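Side-chain contact in extracellular sialidase/neuraminidase, putative (Aspergillus fumigatus, PDB 2XZI), which hydrolyses terminal sialic-acid-type glycosides as a KDNase, a sialidase with a preference for deaminated neuraminic acid: residues His60-Phe65 with Ser366-Ile371. Numbering follows the deposited sequence.
Sequences HTNQDF and SYRAII. With KDM (deamino-alpha-neuraminic acid), chain C; KDM (deamino-alpha-neuraminic acid), chain D.
Asn62 turns its amide toward Ser366, and ND2 gives a nearly straight hydrogen bond to Ser366 O (2.9 Å). The carbonyl receives it in its own plane, on a lone pair, and the bond also lies close to the amide plane of Asn62. CG of Asn62 sits between the backbone N and the carbonyl carbon (chi1 65°), which swings the amide across to the other segment; ND2 also donates to Gly363 O. The Asn62 amide lies obliquely against Arg368, its plane 56° from the guanidinium. Here ND2 and Arg368 NE, both donors, merely pack at 3.6 Å, and Asn62 CB lies 3.7 Å from Arg368 CG. The arginine chain is bent at chi2, and its NE forms a salt bridge with Asp356. Over the guanidinium face opposite Asn62 CB lies O5 of the deamino-alpha-neuraminic acid of chain D. Asp64 OD2 accepts a very short bond (2.5 Å) from O2 of the chain C sugar, and Asp64 OD1 forms a salt bridge with Arg58. On the sugar-binding face of this probable beta-propeller, the buried Asn62 ND2, by giving to two backbone carbonyls, ties the loop carrying Asp64 of one sugar pocket to residues leading into strand 368-375, which carries Arg368 of the other.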
loop_
_atom_site.group_PDB
_atom_site.type_symbol
_atom_site.label_atom_id
_atom_site.label_comp_id
_atom_site.label_asym_id
_atom_site.label_seq_id
_atom_site.Cartn_x
_atom_site.Cartn_y
_atom_site.Cartn_z
ATOM N N HIS A 60 -13.488 11.790 9.855
ATOM C CA HIS A 60 -14.590 12.725 9.627
ATOM C C HIS A 60 -14.900 13.038 8.186
ATOM O O HIS A 60 -16.029 13.421 7.877
ATOM C CB HIS A 60 -14.341 14.027 10.375
ATOM C CG HIS A 60 -14.052 13.830 11.829
ATOM N ND1 HIS A 60 -14.963 13.268 12.701
ATOM C CD2 HIS A 60 -12.947 14.103 12.561
ATOM C CE1 HIS A 60 -14.428 13.203 13.908
ATOM N NE2 HIS A 60 -13.210 13.711 13.852
ATOM N N THR A 61 -13.894 12.929 7.319
ATOM C CA THR A 61 -14.050 13.227 5.899
ATOM C C THR A 61 -13.096 12.291 5.175
ATOM O O THR A 61 -12.388 11.501 5.815
ATOM C CB THR A 61 -13.645 14.677 5.546
ATOM O OG1 THR A 61 -12.224 14.795 5.637
ATOM C CG2 THR A 61 -14.320 15.711 6.469
ATOM N N ASN A 62 -13.037 12.406 3.852
ATOM C CA ASN A 62 -12.092 11.588 3.084
ATOM C C ASN A 62 -10.729 12.275 2.912
ATOM O O ASN A 62 -9.864 11.772 2.183
ATOM C CB ASN A 62 -12.686 11.202 1.721
ATOM C CG ASN A 62 -12.918 12.403 0.814
ATOM O OD1 ASN A 62 -12.192 13.392 0.876
ATOM N ND2 ASN A 62 -13.906 12.295 -0.060
ATOM N N GLN A 63 -10.529 13.423 3.563
ATOM C CA GLN A 63 -9.321 14.232 3.355
ATOM C C GLN A 63 -8.060 13.601 3.926
ATOM O O GLN A 63 -8.122 12.761 4.816
ATOM C CB GLN A 63 -9.512 15.654 3.902
ATOM C CG GLN A 63 -10.615 16.408 3.160
ATOM C CD GLN A 63 -11.155 17.599 3.934
ATOM O OE1 GLN A 63 -11.456 17.497 5.118
ATOM N NE2 GLN A 63 -11.287 18.733 3.253
ATOM N N ASP A 64 -6.915 14.020 3.391
ATOM C CA ASP A 64 -5.606 13.461 3.754
ATOM C C ASP A 64 -5.097 13.961 5.102
ATOM O O ASP A 64 -4.127 13.421 5.640
ATOM C CB ASP A 64 -4.524 13.858 2.733
ATOM C CG ASP A 64 -4.814 13.413 1.302
ATOM O OD1 ASP A 64 -5.720 12.608 1.043
ATOM O OD2 ASP A 64 -4.097 13.918 0.408
ATOM N N PHE A 65 -5.710 15.028 5.609
ATOM C CA PHE A 65 -5.276 15.679 6.842
ATOM C C PHE A 65 -6.421 15.613 7.847
ATOM O O PHE A 65 -7.549 15.242 7.496
ATOM C CB PHE A 65 -4.922 17.150 6.562
ATOM C CG PHE A 65 -6.033 17.900 5.876
ATOM C CD1 PHE A 65 -7.049 18.514 6.620
ATOM C CD2 PHE A 65 -6.083 17.970 4.491
ATOM C CE1 PHE A 65 -8.099 19.189 5.982
ATOM C CE2 PHE A 65 -7.134 18.643 3.847
ATOM C CZ PHE A 65 -8.142 19.242 4.599
ATOM N N SER A 366 -17.320 12.509 0.011
ATOM C CA SER A 366 -17.416 11.269 -0.746
ATOM C C SER A 366 -16.843 10.091 0.051
ATOM O O SER A 366 -15.656 10.072 0.413
ATOM C CB SER A 366 -16.752 11.399 -2.110
ATOM O OG SER A 366 -17.566 12.184 -2.978
ATOM N N TYR A 367 -17.704 9.132 0.360
ATOM C CA TYR A 367 -17.324 7.969 1.157
ATOM C C TYR A 367 -16.346 7.074 0.406
ATOM O O TYR A 367 -16.546 6.751 -0.762
ATOM C CB TYR A 367 -18.570 7.184 1.566
ATOM C CG TYR A 367 -19.465 7.968 2.513
ATOM C CD1 TYR A 367 -19.179 8.041 3.880
ATOM C CD2 TYR A 367 -20.588 8.655 2.030
ATOM C CE1 TYR A 367 -19.990 8.771 4.749
ATOM C CE2 TYR A 367 -21.404 9.387 2.896
ATOM C CZ TYR A 367 -21.089 9.445 4.245
ATOM O OH TYR A 367 -21.897 10.172 5.106
ATOM N N ARG A 368 -15.280 6.686 1.102
ATOM C CA ARG A 368 -14.280 5.816 0.495
ATOM C C ARG A 368 -14.214 4.491 1.226
ATOM O O ARG A 368 -14.169 4.454 2.459
ATOM C CB ARG A 368 -12.899 6.469 0.524
ATOM C CG ARG A 368 -12.866 7.888 0.031
ATOM C CD ARG A 368 -13.296 8.008 -1.432
ATOM N NE ARG A 368 -13.046 9.352 -1.945
ATOM C CZ ARG A 368 -11.865 9.758 -2.414
ATOM N NH1 ARG A 368 -10.824 8.916 -2.455
ATOM N NH2 ARG A 368 -11.719 11.008 -2.844
ATOM N N ALA A 369 -14.214 3.401 0.456
ATOM C CA ALA A 369 -14.157 2.043 1.000
ATOM C C ALA A 369 -12.972 1.287 0.402
ATOM O O ALA A 369 -12.373 1.745 -0.564
ATOM C CB ALA A 369 -15.463 1.294 0.751
ATOM N N ILE A 370 -12.644 0.141 0.985
ATOM C CA ILE A 370 -11.570 -0.693 0.452
ATOM C C ILE A 370 -12.058 -2.111 0.172
ATOM O O ILE A 370 -12.641 -2.759 1.034
ATOM C CB ILE A 370 -10.308 -0.671 1.363
ATOM C CG1 ILE A 370 -9.791 0.762 1.507
ATOM C CG2 ILE A 370 -9.236 -1.586 0.797
ATOM C CD1 ILE A 370 -8.670 0.941 2.558
ATOM N N ILE A 371 -11.809 -2.561 -1.055
ATOM C CA ILE A 371 -12.210 -3.878 -1.533
ATOM C C ILE A 371 -11.061 -4.853 -1.348
ATOM O O ILE A 371 -9.900 -4.484 -1.565
ATOM C CB ILE A 371 -12.589 -3.823 -3.044
ATOM C CG1 ILE A 371 -13.739 -2.849 -3.328
ATOM C CG2 ILE A 371 -12.861 -5.228 -3.623
ATOM C CD1 ILE A 371 -14.788 -2.772 -2.283
HETATM C C2 KDM C . -3.187 11.615 -2.072
HETATM C C1 KDM C . -3.880 11.121 -3.336
HETATM C C3 KDM C . -3.475 10.670 -0.891
HETATM C C4 KDM C . -2.352 10.669 0.187
HETATM C C5 KDM C . -1.368 11.842 0.090
HETATM C C6 KDM C . -0.758 11.877 -1.333
HETATM C C7 KDM C . 0.058 13.149 -1.611
HETATM C C8 KDM C . 0.785 13.039 -2.964
HETATM C C9 KDM C . 1.555 14.312 -3.272
HETATM O O5 KDM C . -0.347 11.753 1.116
HETATM O O1A KDM C . -4.873 10.364 -3.215
HETATM O O1B KDM C . -3.396 11.538 -4.415
HETATM O O4 KDM C . -2.978 10.701 1.469
HETATM O O6 KDM C . -1.768 11.760 -2.390
HETATM O O7 KDM C . -0.826 14.273 -1.630
HETATM O O8 KDM C . 1.727 11.957 -2.947
HETATM O O9 KDM C . 2.603 14.431 -2.296
HETATM O O2 KDM C . -3.758 12.906 -1.826
HETATM C C2 KDM D . -11.677 10.602 -10.036
HETATM C C1 KDM D . -10.312 10.068 -10.532
HETATM C C3 KDM D . -12.696 9.453 -9.855
HETATM C C4 KDM D . -12.335 8.568 -8.643
HETATM C C5 KDM D . -12.078 9.415 -7.385
HETATM C C6 KDM D . -11.043 10.525 -7.673
HETATM C C7 KDM D . -10.664 11.534 -6.567
HETATM C C8 KDM D . -9.581 12.518 -7.086
HETATM C C9 KDM D . -9.179 13.623 -6.082
HETATM O O5 KDM D . -11.609 8.580 -6.314
HETATM O O1A KDM D . -9.281 10.591 -10.046
HETATM O O1B KDM D . -10.327 9.150 -11.385
HETATM O O4 KDM D . -13.408 7.648 -8.413
HETATM O O6 KDM D . -11.538 11.327 -8.791
HETATM O O7 KDM D . -11.826 12.266 -6.149
HETATM O O8 KDM D . -8.412 11.794 -7.494
HETATM O O9 KDM D . -9.278 13.169 -4.725
HETATM O O2 KDM D . -12.204 11.526 -10.999
#